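Local coordinates for protein dephospho-CoA kinase (Mycobacterium paratuberculosis, PDB 6N39) that probably phosphorylates the 3'-hydroxyl of dephospho-coenzyme A with ATP, the last step of coenzyme A synthesis, and carries a C-terminal UPF0157 (GrpB-like) domain involved in its proper folding, at residues A24-F29 against A34-G39; V236-T241 against A292-L297; G244-R249 against A282-E287; A257-P262 against W360-P365; R368-A373 against Y401-D406. All blocks are in the same frame, centred on the assembly; numbering follows the deposited sequence. Where two conformers were deposited one is given.

Interaction 1: A24-F29 against A34-G39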
# COMPACT_ATOMS: atom_id res chain seq x y z
N ALA A 24 15.00 -17.38 1.41
CA ALA A 24 14.16 -18.56 1.61
C ALA A 24 12.69 -18.26 1.30
O ALA A 24 12.00 -19.07 0.67
CB ALA A 24 14.32 -19.07 3.04
N LEU A 25 12.20 -17.09 1.71
CA LEU A 25 10.80 -16.77 1.47
C LEU A 25 10.56 -16.52 -0.01
O LEU A 25 9.53 -16.92 -0.57
CB LEU A 25 10.37 -15.57 2.31
CG LEU A 25 8.97 -15.01 2.06
CD1 LEU A 25 7.88 -16.10 2.15
CD2 LEU A 25 8.66 -13.90 3.04
N SER A 26 11.51 -15.84 -0.65
CA SER A 26 11.47 -15.66 -2.09
C SER A 26 11.36 -17.01 -2.81
O SER A 26 10.54 -17.18 -3.71
CB SER A 26 12.73 -14.91 -2.52
OG SER A 26 12.81 -14.77 -3.91
N SER A 27 12.18 -17.98 -2.41
CA SER A 27 12.11 -19.30 -3.03
C SER A 27 10.76 -19.96 -2.76
O SER A 27 10.21 -20.63 -3.65
CB SER A 27 13.25 -20.17 -2.52
OG SER A 27 13.11 -21.51 -2.97
N ALA A 28 10.21 -19.80 -1.56
CA ALA A 28 8.89 -20.36 -1.24
C ALA A 28 7.81 -19.79 -2.16
O ALA A 28 6.96 -20.54 -2.70
CB ALA A 28 8.56 -20.09 0.23
N PHE A 29 7.83 -18.48 -2.39
CA PHE A 29 6.87 -17.90 -3.33
C PHE A 29 7.12 -18.40 -4.75
O PHE A 29 6.17 -18.68 -5.49
CB PHE A 29 6.90 -16.37 -3.27
CG PHE A 29 6.21 -15.79 -2.07
CD1 PHE A 29 4.97 -16.27 -1.65
CD2 PHE A 29 6.80 -14.76 -1.34
CE1 PHE A 29 4.33 -15.73 -0.54
CE2 PHE A 29 6.17 -14.22 -0.23
CZ PHE A 29 4.94 -14.71 0.17
N ALA A 34 5.33 -17.77 -8.45
CA ALA A 34 5.64 -16.36 -8.60
C ALA A 34 6.92 -16.15 -9.42
O ALA A 34 7.78 -17.03 -9.50
CB ALA A 34 5.81 -15.69 -7.24
N VAL A 35 7.03 -14.97 -10.02
CA VAL A 35 8.22 -14.54 -10.75
C VAL A 35 9.07 -13.69 -9.81
O VAL A 35 8.61 -12.66 -9.31
CB VAL A 35 7.85 -13.74 -12.01
CG1 VAL A 35 9.11 -13.16 -12.66
CG2 VAL A 35 7.08 -14.62 -12.98
N ILE A 36 10.32 -14.10 -9.60
CA ILE A 36 11.23 -13.44 -8.67
C ILE A 36 12.14 -12.47 -9.43
O ILE A 36 12.95 -12.90 -10.26
CB ILE A 36 12.09 -14.45 -7.89
CG1 ILE A 36 11.21 -15.52 -7.20
CG2 ILE A 36 13.02 -13.71 -6.92
CD1 ILE A 36 10.01 -14.96 -6.43
N VAL A 37 12.07 -11.18 -9.11
CA VAL A 37 13.02 -10.20 -9.62
C VAL A 37 13.94 -9.81 -8.47
O VAL A 37 13.53 -9.12 -7.52
CB VAL A 37 12.32 -8.97 -10.22
CG1 VAL A 37 13.35 -7.93 -10.65
CG2 VAL A 37 11.49 -9.40 -11.41
N ASP A 38 15.20 -10.23 -8.55
CA ASP A 38 16.19 -10.00 -7.49
C ASP A 38 17.28 -9.09 -8.07
O ASP A 38 18.14 -9.54 -8.83
CB ASP A 38 16.74 -11.33 -7.00
CG ASP A 38 17.65 -11.19 -5.78
OD1 ASP A 38 18.42 -10.22 -5.70
OD2 ASP A 38 17.59 -12.08 -4.90
N GLY A 39 17.24 -7.81 -7.69
CA GLY A 39 18.15 -6.84 -8.28
C GLY A 39 19.61 -7.17 -8.04
O GLY A 39 20.46 -6.95 -8.92
O HOH W 1 15.30 -13.09 -3.53
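F29 and A34 join the end of one element to the start of the next, A34 N donating to F29 O at 3.2 Å, while S26 faces I36 with CA atoms 6.9 Å apart. This is the second half of the first beta-alpha-beta crossover of the P-loop kinase fold, where helix 22-31, which follows the predicted ATP-binding loop and includes its last residue, A24, leads into strand 35-38, an outermost strand of the parallel sheet. The apolar part of the turn is slight: A34 CB lies against the F29 carbonyl, 3.5 Å from F29 O, and reaches F29 CB at 4.2 Å, whereas the phenyl ring leads off elsewhere. Further along, I36 lies against one serine. Its chi1 of -54° sets CG2 anti to the backbone N and CG1 anti to the carbonyl carbon, and the two branches straddle the hydroxyl. I36 CG2 is 3.2 Å from S26 OG; I36 CG1 is 3.7 Å from S26 OG. I36 CD1 bends on toward S26 O. The helix side is backed by L14 of strand 10-16, which touches L25 and S26, and the strand side by V117, which touches A34 and I36. S26 OG also looks past the isoleucine toward D38, whose OD1 caps the next helix through V41 N. A water links the two side chains, accepting from S26 OG at 3.0 Å and donating to D38 OD2 at 2.9 Å.

Interaction 2: V236-T241 against A292-L297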
# COMPACT_ATOMS: atom_id res chain seq x y z
N VAL A 236 -2.65 5.67 2.22
CA VAL A 236 -2.52 7.07 1.86
C VAL A 236 -1.22 7.30 1.08
O VAL A 236 -1.22 7.96 0.04
CB VAL A 236 -2.57 7.97 3.11
CG1 VAL A 236 -2.06 9.39 2.79
CG2 VAL A 236 -4.00 8.02 3.69
N ASN A 237 -0.10 6.76 1.59
CA ASN A 237 1.17 6.94 0.90
C ASN A 237 1.13 6.31 -0.49
O ASN A 237 1.58 6.91 -1.48
CB ASN A 237 2.32 6.34 1.72
CG ASN A 237 2.63 7.13 2.97
OD1 ASN A 237 2.18 8.27 3.13
ND2 ASN A 237 3.41 6.54 3.87
N ARG A 238 0.60 5.08 -0.57
CA ARG A 238 0.52 4.37 -1.85
C ARG A 238 -0.30 5.15 -2.87
O ARG A 238 0.06 5.24 -4.05
CB ARG A 238 -0.09 2.98 -1.61
CG ARG A 238 -0.36 2.17 -2.87
CD ARG A 238 -1.03 0.79 -2.55
NE ARG A 238 -0.25 0.03 -1.57
CZ ARG A 238 -0.74 -0.55 -0.47
NH1 ARG A 238 -2.05 -0.52 -0.22
NH2 ARG A 238 0.09 -1.18 0.36
N LEU A 239 -1.40 5.75 -2.43
CA LEU A 239 -2.26 6.48 -3.34
C LEU A 239 -1.66 7.83 -3.73
O LEU A 239 -1.81 8.27 -4.87
CB LEU A 239 -3.65 6.67 -2.72
CG LEU A 239 -4.51 5.41 -2.46
CD1 LEU A 239 -5.79 5.75 -1.63
CD2 LEU A 239 -4.90 4.75 -3.76
N LYS A 240 -0.95 8.50 -2.81
CA LYS A 240 -0.23 9.72 -3.18
C LYS A 240 0.77 9.43 -4.29
O LYS A 240 0.82 10.14 -5.32
CB LYS A 240 0.47 10.32 -1.95
CG LYS A 240 -0.49 11.04 -0.99
CD LYS A 240 0.22 11.52 0.28
CE LYS A 240 1.27 12.63 0.01
NZ LYS A 240 0.69 13.93 -0.37
N THR A 241 1.56 8.37 -4.11
CA THR A 241 2.55 8.00 -5.12
C THR A 241 1.88 7.65 -6.44
O THR A 241 2.34 8.08 -7.50
CB THR A 241 3.40 6.83 -4.62
OG1 THR A 241 4.18 7.28 -3.50
CG2 THR A 241 4.36 6.35 -5.72
N ALA A 292 -1.94 0.20 -8.92
CA ALA A 292 -1.65 0.23 -7.49
C ALA A 292 -2.56 -0.68 -6.68
O ALA A 292 -2.40 -0.74 -5.45
CB ALA A 292 -1.74 1.66 -6.96
N GLY A 293 -3.51 -1.38 -7.31
CA GLY A 293 -4.32 -2.37 -6.63
C GLY A 293 -5.81 -2.07 -6.49
O GLY A 293 -6.49 -2.79 -5.75
N TYR A 294 -6.34 -1.08 -7.20
CA TYR A 294 -7.68 -0.55 -6.93
C TYR A 294 -8.49 -0.41 -8.22
O TYR A 294 -8.44 0.63 -8.88
CB TYR A 294 -7.59 0.81 -6.23
CG TYR A 294 -6.76 0.79 -4.95
CD1 TYR A 294 -5.38 0.99 -4.99
CD2 TYR A 294 -7.38 0.61 -3.72
CE1 TYR A 294 -4.62 0.96 -3.82
CE2 TYR A 294 -6.64 0.59 -2.55
CZ TYR A 294 -5.26 0.76 -2.60
OH TYR A 294 -4.54 0.71 -1.42
N PRO A 295 -9.24 -1.45 -8.61
CA PRO A 295 -10.15 -1.30 -9.75
C PRO A 295 -11.22 -0.25 -9.47
O PRO A 295 -11.62 -0.03 -8.32
CB PRO A 295 -10.77 -2.70 -9.91
CG PRO A 295 -9.75 -3.65 -9.28
CD PRO A 295 -9.16 -2.84 -8.12
N ARG A 296 -11.74 0.34 -10.54
CA ARG A 296 -12.84 1.29 -10.43
C ARG A 296 -14.20 0.58 -10.42
O ARG A 296 -14.40 -0.42 -11.11
CB ARG A 296 -12.80 2.29 -11.58
CG ARG A 296 -13.94 3.34 -11.49
CD ARG A 296 -13.54 4.64 -12.16
NE ARG A 296 -13.86 4.64 -13.58
CZ ARG A 296 -13.66 5.68 -14.40
NH1 ARG A 296 -13.11 6.81 -13.91
NH2 ARG A 296 -14.01 5.57 -15.68
N LEU A 297 -15.14 1.10 -9.62
CA LEU A 297 -16.54 0.70 -9.72
C LEU A 297 -17.18 1.58 -10.79
O LEU A 297 -17.44 2.76 -10.56
CB LEU A 297 -17.26 0.83 -8.38
CG LEU A 297 -16.64 -0.16 -7.38
CD1 LEU A 297 -16.88 0.24 -5.95
CD2 LEU A 297 -17.21 -1.55 -7.64
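A Schellman motif ends helix 286-291, and the chain leaving it, A292-Y294, folds back against helix 228-243 inside the UPF0157 region. G293, at positive phi, makes the turn; after it, Y294 swings its ring toward R238 and L239. The arginine and the tyrosine cross at about a right angle. R238 leaves its helix with CG anti to the backbone N and bends at chi3 (-55°), which brings NH1 to Y294 OH at 3.0 Å. The hydroxyl oxygen lies in the guanidinium plane and the N-H points at it fairly straight (154°). Farther back along the chain, R238 CD meets the ring at its edge, 3.8 Å from Y294 CE1, and also comes within 3.6 Å of A292 O, while A292 CB approaches R238 CG. L239 takes a face instead: its CD2 stands over the Y294 ring in a CH-pi contact, 4.1 Å from the centroid and displaced toward the rim. The guanidinium is gripped at all three nitrogens, since R238 NE donates to F132 O and NH2 forms a salt bridge with D178, which would fix its rotation. Those two partners belong to the kinase part of the chain, so the arginine spans both parts. L239 also packs on L289 of helix 286-291 and I272 of strand 270-276, and beyond the tyrosine the segment pairs with strand 328-331, with P295 bonded to A331 and L297 to I329.

Interaction 3: G244-R249 against A282-E287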
# COMPACT_ATOMS: atom_id res chain seq x y z
N GLY A 244 0.44 10.86 -8.40
CA GLY A 244 1.36 11.74 -9.12
C GLY A 244 1.10 13.19 -8.79
O GLY A 244 1.21 13.56 -7.63
N HIS A 245 0.76 14.02 -9.79
CA HIS A 245 0.42 15.42 -9.58
C HIS A 245 -1.06 15.65 -9.34
O HIS A 245 -1.46 16.77 -9.02
CB HIS A 245 0.83 16.26 -10.80
CG HIS A 245 0.01 15.96 -12.02
ND1 HIS A 245 0.12 14.76 -12.71
CD2 HIS A 245 -0.95 16.67 -12.66
CE1 HIS A 245 -0.72 14.77 -13.73
NE2 HIS A 245 -1.38 15.91 -13.72
N ARG A 246 -1.89 14.63 -9.50
CA ARG A 246 -3.33 14.81 -9.55
C ARG A 246 -4.00 14.81 -8.19
O ARG A 246 -5.14 15.28 -8.09
CB ARG A 246 -3.97 13.73 -10.42
CG ARG A 246 -3.51 13.77 -11.90
CD ARG A 246 -4.11 12.58 -12.65
NE ARG A 246 -3.54 12.35 -13.96
CZ ARG A 246 -2.44 11.63 -14.17
NH1 ARG A 246 -1.78 11.10 -13.14
NH2 ARG A 246 -1.99 11.47 -15.40
N ALA A 247 -3.35 14.32 -7.13
CA ALA A 247 -3.95 14.33 -5.80
C ALA A 247 -3.58 15.63 -5.10
O ALA A 247 -2.44 15.81 -4.66
CB ALA A 247 -3.48 13.14 -4.97
N LEU A 248 -4.55 16.54 -4.99
CA LEU A 248 -4.33 17.74 -4.20
C LEU A 248 -4.16 17.40 -2.73
O LEU A 248 -3.38 18.05 -2.02
CB LEU A 248 -5.48 18.72 -4.41
CG LEU A 248 -5.77 19.03 -5.88
CD1 LEU A 248 -6.81 20.14 -5.98
CD2 LEU A 248 -4.50 19.43 -6.62
N ARG A 249 -4.88 16.40 -2.24
CA ARG A 249 -4.69 15.90 -0.88
C ARG A 249 -5.34 14.53 -0.82
O ARG A 249 -6.18 14.18 -1.66
CB ARG A 249 -5.28 16.84 0.19
CG ARG A 249 -6.77 17.16 0.03
CD ARG A 249 -7.26 18.18 1.10
NE ARG A 249 -7.31 17.56 2.42
CZ ARG A 249 -7.55 18.21 3.56
NH1 ARG A 249 -7.82 19.51 3.55
NH2 ARG A 249 -7.55 17.54 4.70
N ALA A 282 -9.80 12.95 -12.26
CA ALA A 282 -10.22 11.67 -11.69
C ALA A 282 -10.21 10.58 -12.76
O ALA A 282 -9.75 9.45 -12.51
CB ALA A 282 -11.62 11.79 -11.08
N ASP A 283 -10.67 10.89 -13.96
CA ASP A 283 -10.73 9.87 -15.00
C ASP A 283 -9.33 9.51 -15.49
O ASP A 283 -9.10 8.37 -15.92
CB ASP A 283 -11.63 10.35 -16.15
CG ASP A 283 -13.12 10.23 -15.81
OD1 ASP A 283 -13.47 9.46 -14.89
OD2 ASP A 283 -13.95 10.88 -16.46
N GLU A 284 -8.38 10.45 -15.40
CA GLU A 284 -6.99 10.10 -15.70
C GLU A 284 -6.41 9.13 -14.67
O GLU A 284 -5.37 8.52 -14.93
CB GLU A 284 -6.12 11.37 -15.74
CG GLU A 284 -6.38 12.29 -16.92
CD GLU A 284 -5.51 13.56 -16.90
OE1 GLU A 284 -4.65 13.71 -15.99
OE2 GLU A 284 -5.69 14.40 -17.79
N LEU A 285 -7.03 9.01 -13.50
CA LEU A 285 -6.45 8.10 -12.50
C LEU A 285 -6.76 6.60 -12.68
O LEU A 285 -6.30 5.79 -11.86
CB LEU A 285 -6.90 8.53 -11.10
CG LEU A 285 -6.22 9.83 -10.62
CD1 LEU A 285 -6.87 10.31 -9.32
CD2 LEU A 285 -4.74 9.58 -10.39
N VAL A 286 -7.48 6.18 -13.72
CA VAL A 286 -7.96 4.79 -13.75
C VAL A 286 -6.80 3.80 -13.84
O VAL A 286 -6.71 2.85 -13.05
CB VAL A 286 -8.95 4.58 -14.92
CG1 VAL A 286 -9.19 3.09 -15.17
CG2 VAL A 286 -10.26 5.30 -14.63
N GLU A 287 -5.90 4.00 -14.79
CA GLU A 287 -4.80 3.05 -14.95
C GLU A 287 -3.81 3.08 -13.78
O GLU A 287 -3.41 2.00 -13.32
CB GLU A 287 -4.08 3.29 -16.29
CG GLU A 287 -4.90 2.89 -17.51
CD GLU A 287 -5.39 1.44 -17.46
OE1 GLU A 287 -6.61 1.23 -17.29
OE2 GLU A 287 -4.55 0.52 -17.58
O HOH W 2 -3.55 16.18 -15.53
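A salt bridge resting on an aliphatic base ties the loop between helix 228-243 and strand 249-253 to the junction of helices 279-284 and 286-291, near the surface of the UPF0157 region. The chain of R246 runs out extended from CG to NE and crosses E284 at about a right angle, and it is NE that makes the salt bridge: R246 NE to E284 OE1 is 2.7 Å and nearly straight (169°). The oxygen lies close to the guanidinium plane and uses its anti lone pair, the one turned from OE2, while the carboxylate plane stands almost perpendicular (87°) to the guanidinium. E284 CB also comes close, 3.3 Å from R246 NE. Alongside, L285 slides past the arginine in the opposite direction and sets CD2 against R246 CD at 3.8 Å.

E284 OE1 has a second donor, a water at 2.7 Å that also hydrogen-bonds to H245 NE2. The imidazole lies on the guanidinium side away from the E284 carbonyl, with H245 CE1 3.6 Å above the plane. R246 NH1 bonds weakly to S243 O at the end of the preceding helix. L285 in turn rests on V276 of the inner strand 270-276. It is a surface salt bridge over a leucine, joining a helix-to-strand loop and a helix-to-helix corner beside the mixed sheet of this GrpB-like domain.

Interaction 4: A257-P262 against W360-P365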
# COMPACT_ATOMS: atom_id res chain seq x y z
N ALA A 257 -11.57 6.22 10.64
CA ALA A 257 -10.70 7.35 10.93
C ALA A 257 -10.98 8.01 12.28
O ALA A 257 -10.24 8.92 12.68
CB ALA A 257 -10.80 8.41 9.83
N LEU A 258 -12.03 7.61 12.99
CA LEU A 258 -12.29 8.20 14.29
C LEU A 258 -11.28 7.71 15.33
O LEU A 258 -10.75 6.61 15.20
CB LEU A 258 -13.70 7.87 14.75
CG LEU A 258 -14.80 8.34 13.79
CD1 LEU A 258 -16.17 7.92 14.29
CD2 LEU A 258 -14.73 9.85 13.60
N PRO A 259 -10.99 8.52 16.35
CA PRO A 259 -10.13 8.06 17.44
C PRO A 259 -10.65 6.76 18.04
O PRO A 259 -11.85 6.60 18.26
CB PRO A 259 -10.18 9.20 18.46
CG PRO A 259 -10.47 10.40 17.64
CD PRO A 259 -11.36 9.94 16.51
N GLY A 260 -9.72 5.83 18.29
CA GLY A 260 -10.05 4.53 18.83
C GLY A 260 -10.86 4.59 20.12
O GLY A 260 -10.39 5.11 21.13
N ASP A 261 -12.08 4.06 20.07
CA ASP A 261 -12.95 3.97 21.23
C ASP A 261 -13.50 2.55 21.27
O ASP A 261 -14.29 2.17 20.38
CB ASP A 261 -14.07 5.01 21.14
CG ASP A 261 -15.03 4.96 22.32
OD1 ASP A 261 -14.87 4.10 23.21
OD2 ASP A 261 -15.96 5.80 22.35
N PRO A 262 -13.12 1.74 22.26
CA PRO A 262 -13.57 0.33 22.27
C PRO A 262 -15.08 0.18 22.37
O PRO A 262 -15.61 -0.88 21.99
CB PRO A 262 -12.87 -0.26 23.51
CG PRO A 262 -12.52 0.93 24.36
CD PRO A 262 -12.23 2.04 23.40
N TRP A 360 -16.26 16.46 12.91
CA TRP A 360 -17.48 16.65 13.68
C TRP A 360 -17.67 15.51 14.68
O TRP A 360 -17.79 15.75 15.88
CB TRP A 360 -18.67 16.76 12.72
CG TRP A 360 -20.01 16.78 13.38
CD1 TRP A 360 -20.46 17.67 14.31
CD2 TRP A 360 -21.09 15.86 13.15
NE1 TRP A 360 -21.75 17.37 14.68
CE2 TRP A 360 -22.16 16.26 13.98
CE3 TRP A 360 -21.26 14.74 12.32
CZ2 TRP A 360 -23.38 15.58 14.02
CZ3 TRP A 360 -22.47 14.07 12.36
CH2 TRP A 360 -23.51 14.49 13.20
N LEU A 361 -17.65 14.26 14.20
CA LEU A 361 -17.83 13.14 15.12
C LEU A 361 -16.70 13.05 16.13
O LEU A 361 -16.93 12.65 17.28
CB LEU A 361 -17.96 11.83 14.33
CG LEU A 361 -19.31 11.61 13.61
CD1 LEU A 361 -19.40 10.21 13.02
CD2 LEU A 361 -20.48 11.87 14.54
N THR A 362 -15.48 13.43 15.75
CA THR A 362 -14.40 13.46 16.73
C THR A 362 -14.70 14.44 17.86
O THR A 362 -14.41 14.16 19.02
CB THR A 362 -13.07 13.81 16.06
OG1 THR A 362 -12.74 12.79 15.09
CG2 THR A 362 -11.95 13.88 17.10
N ALA A 363 -15.33 15.57 17.54
CA ALA A 363 -15.58 16.58 18.57
C ALA A 363 -16.85 16.34 19.39
O ALA A 363 -16.96 16.90 20.48
CB ALA A 363 -15.65 17.97 17.95
N ASP A 364 -17.80 15.53 18.91
CA ASP A 364 -19.14 15.47 19.49
C ASP A 364 -19.51 14.04 19.90
O ASP A 364 -20.06 13.28 19.08
CB ASP A 364 -20.16 16.03 18.50
CG ASP A 364 -21.57 16.15 19.08
OD1 ASP A 364 -21.83 15.68 20.22
OD2 ASP A 364 -22.43 16.73 18.39
N PRO A 365 -19.27 13.66 21.16
CA PRO A 365 -19.54 12.27 21.59
C PRO A 365 -20.99 11.85 21.46
O PRO A 365 -21.26 10.67 21.19
CB PRO A 365 -19.10 12.28 23.06
CG PRO A 365 -18.18 13.45 23.19
CD PRO A 365 -18.72 14.48 22.26
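L258 makes the first contact, its CD2 settling between L361 and T362 on the last turn of helix 349-363. With CG anti to the carbonyl carbon (chi1 -58°), it turns both methyls to the helix: CD2 reaches L361 CB at 3.9 Å and T362 OG1 at 3.9 Å, and CD1 comes within 4.2 Å of L361 CD1. The two leucines meet at an oblique angle, one methyl of L258 on the CB of L361 and the other near its CD1.

P259 follows at once and lays its ring across the threonine at about a right angle. P259 CD touches T362 OG1 at 3.5 Å, and P259 CG meets T362 CG2 at 3.8 Å, so both branches of the threonine are used. The oxygen is turned anti to the carbonyl carbon of T362 (chi1 -62°), which also lets OG1 hydrogen-bond to V358 O one turn earlier in the helix. Its polar need is thus met within its own helix, and toward the loop it offers only van der Waals contact. Past the proline the chain veers off.

L361 packs also against A367 and Y371 of helix 365-382, while W360 faces helix 386-411. The contact is plain apolar packing of a loop, the one between strands 249-253 and 266-267, on the C-terminal turn of helix 349-363, one of the C-terminal helices of the UPF0157 region.

Interaction 5: R368-A373 against Y401-D406. With ACT (acetate ion), chain C.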
# COMPACT_ATOMS: atom_id res chain seq x y z
N ARG A 368 -21.64 10.80 17.98
CA ARG A 368 -21.04 9.48 17.80
C ARG A 368 -21.94 8.38 18.34
O ARG A 368 -22.11 7.33 17.70
CB ARG A 368 -19.69 9.40 18.51
CG ARG A 368 -18.55 10.06 17.80
CD ARG A 368 -17.20 9.44 18.19
NE ARG A 368 -16.94 9.42 19.64
CZ ARG A 368 -16.52 10.46 20.36
NH1 ARG A 368 -16.33 11.65 19.79
NH2 ARG A 368 -16.29 10.32 21.66
N ALA A 369 -22.51 8.59 19.53
CA ALA A 369 -23.42 7.60 20.10
C ALA A 369 -24.65 7.41 19.23
O ALA A 369 -25.09 6.27 18.98
CB ALA A 369 -23.81 8.01 21.53
N ASP A 370 -25.24 8.52 18.76
CA ASP A 370 -26.38 8.43 17.85
C ASP A 370 -26.02 7.59 16.62
O ASP A 370 -26.79 6.71 16.21
CB ASP A 370 -26.83 9.82 17.40
CG ASP A 370 -27.58 10.57 18.47
OD1 ASP A 370 -27.92 9.96 19.51
OD2 ASP A 370 -27.83 11.78 18.26
N TYR A 371 -24.87 7.88 16.02
CA TYR A 371 -24.45 7.17 14.82
C TYR A 371 -24.26 5.68 15.10
O TYR A 371 -24.69 4.83 14.32
CB TYR A 371 -23.16 7.79 14.28
CG TYR A 371 -22.71 7.26 12.93
CD1 TYR A 371 -23.63 6.85 11.98
CD2 TYR A 371 -21.35 7.19 12.61
CE1 TYR A 371 -23.22 6.37 10.74
CE2 TYR A 371 -20.93 6.71 11.37
CZ TYR A 371 -21.88 6.31 10.44
OH TYR A 371 -21.48 5.83 9.21
N LEU A 372 -23.63 5.36 16.23
CA LEU A 372 -23.44 3.97 16.60
C LEU A 372 -24.77 3.25 16.74
O LEU A 372 -24.92 2.10 16.29
CB LEU A 372 -22.63 3.86 17.89
CG LEU A 372 -22.44 2.42 18.35
CD1 LEU A 372 -21.65 1.63 17.31
CD2 LEU A 372 -21.76 2.36 19.70
N ALA A 373 -25.75 3.90 17.38
CA ALA A 373 -27.05 3.24 17.55
C ALA A 373 -27.72 3.00 16.21
O ALA A 373 -28.33 1.93 15.99
CB ALA A 373 -27.95 4.08 18.46
N TYR A 401 -26.00 15.50 8.15
CA TYR A 401 -25.46 16.54 7.27
C TYR A 401 -25.80 17.91 7.83
O TYR A 401 -24.92 18.78 7.97
CB TYR A 401 -26.04 16.36 5.86
CG TYR A 401 -25.41 17.23 4.78
CD1 TYR A 401 -24.19 16.88 4.20
CD2 TYR A 401 -26.05 18.38 4.33
CE1 TYR A 401 -23.61 17.66 3.21
CE2 TYR A 401 -25.47 19.18 3.34
CZ TYR A 401 -24.25 18.81 2.78
OH TYR A 401 -23.67 19.60 1.80
N ARG A 402 -27.08 18.12 8.18
CA ARG A 402 -27.47 19.43 8.69
C ARG A 402 -26.74 19.76 10.00
O ARG A 402 -26.30 20.90 10.20
CB ARG A 402 -28.99 19.49 8.88
CG ARG A 402 -29.76 19.48 7.54
CD ARG A 402 -31.27 19.65 7.74
NE ARG A 402 -31.84 18.51 8.46
CZ ARG A 402 -32.55 17.54 7.90
NH1 ARG A 402 -32.81 17.55 6.59
NH2 ARG A 402 -33.00 16.55 8.65
N ARG A 403 -26.58 18.76 10.87
CA ARG A 403 -25.99 19.03 12.18
C ARG A 403 -24.49 19.27 12.06
O ARG A 403 -23.95 20.18 12.71
CB ARG A 403 -26.26 17.87 13.13
CG ARG A 403 -27.71 17.77 13.61
CD ARG A 403 -28.07 16.31 13.87
NE ARG A 403 -27.36 15.76 15.02
CZ ARG A 403 -27.29 14.46 15.30
NH1 ARG A 403 -27.87 13.58 14.50
NH2 ARG A 403 -26.63 14.05 16.37
N ALA A 404 -23.80 18.45 11.26
CA ALA A 404 -22.38 18.66 11.03
C ALA A 404 -22.13 20.06 10.49
O ALA A 404 -21.20 20.74 10.94
CB ALA A 404 -21.85 17.61 10.05
N TRP A 405 -22.95 20.52 9.54
CA TRP A 405 -22.69 21.85 9.00
C TRP A 405 -23.08 22.94 9.99
O TRP A 405 -22.46 24.01 9.99
CB TRP A 405 -23.38 22.01 7.65
CG TRP A 405 -22.51 21.43 6.56
CD1 TRP A 405 -22.71 20.25 5.87
CD2 TRP A 405 -21.27 21.97 6.09
NE1 TRP A 405 -21.66 20.05 4.99
CE2 TRP A 405 -20.77 21.08 5.10
CE3 TRP A 405 -20.54 23.13 6.38
CZ2 TRP A 405 -19.59 21.32 4.41
CZ3 TRP A 405 -19.36 23.36 5.70
CH2 TRP A 405 -18.90 22.46 4.73
N ASP A 406 -24.06 22.69 10.86
CA ASP A 406 -24.33 23.65 11.94
C ASP A 406 -23.12 23.79 12.85
O ASP A 406 -22.72 24.90 13.22
CB ASP A 406 -25.54 23.19 12.75
CG ASP A 406 -26.84 23.75 12.22
OD1 ASP A 406 -26.80 24.80 11.55
OD2 ASP A 406 -27.90 23.14 12.49
C ACT C . -18.57 5.97 7.51
O ACT C . -18.98 5.91 8.71
OXT ACT C . -17.56 5.42 7.01
CH3 ACT C . -19.44 6.84 6.50
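D370 and R403 face each other across two neighbouring helices of the UPF0157 domain, 365-382 and 386-411, joined by a short turn as a helical hairpin; their CA atoms are 12.0 Å apart, so the side chains alone span the gap.

The ionic part is one salt bridge at the surface. R403, bent at chi2 and chi3, brings NH2 to D370 OD2 at 3.2 Å, but the hydrogen bond is weak, with an N-H angle of 129°. The carboxylate and guanidinium planes stand 61° apart and the oxygen approaches the guanidinium obliquely, so the pair does not form the coplanar two-bond arrangement. The stronger hold on R403 comes from its own helix, where NH1 bridges to D399. D370 was modelled in two conformers, so the bridge is doubtful and at most partly occupied.

Aromatic packing lies deeper. Y371 turns inward with CG anti to the backbone N (chi1 -172°), and its ring stacks on W396 of helix 386-411 and meets F357 of helix 349-363 edge to face. On the other helix, W405 CD1 sits over the centre of the Y401 ring at 3.7 Å.

Polar bonds hold the tyrosine hydroxyl. Y371 OH hydrogen-bonds to K393 NZ, and an acetate, probably from the crystallisation liquor, sets its O at the ring edge, in plane. This acetate also bonds to S255 OG, and its O accepts from Y371 OH at 2.6 Å.

Interaction 1 belongs to the kinase part and adjoins the predicted ATP-binding loop; interactions 2 to 5 all lie in the UPF0157 region, away from that site. The centre of interaction 2 is about 24 Å from that of interaction 1, and interaction 5 is farthest, about 49 Å between centres. Two pairs are in direct contact. Interactions 2 and 3, centres about 10 Å apart, share a salt bridge from R296 NH1 to D283 OD1 at 2.8 Å, and 244-249 and 282-287 both fall between 236-241 and 292-297 in the chain. Interactions 4 and 5, centres about 11 Å apart, meet through a probable R368 NH1 to L361 O hydrogen bond, L361 on Y371 and W360 on A404, joining three successive helices.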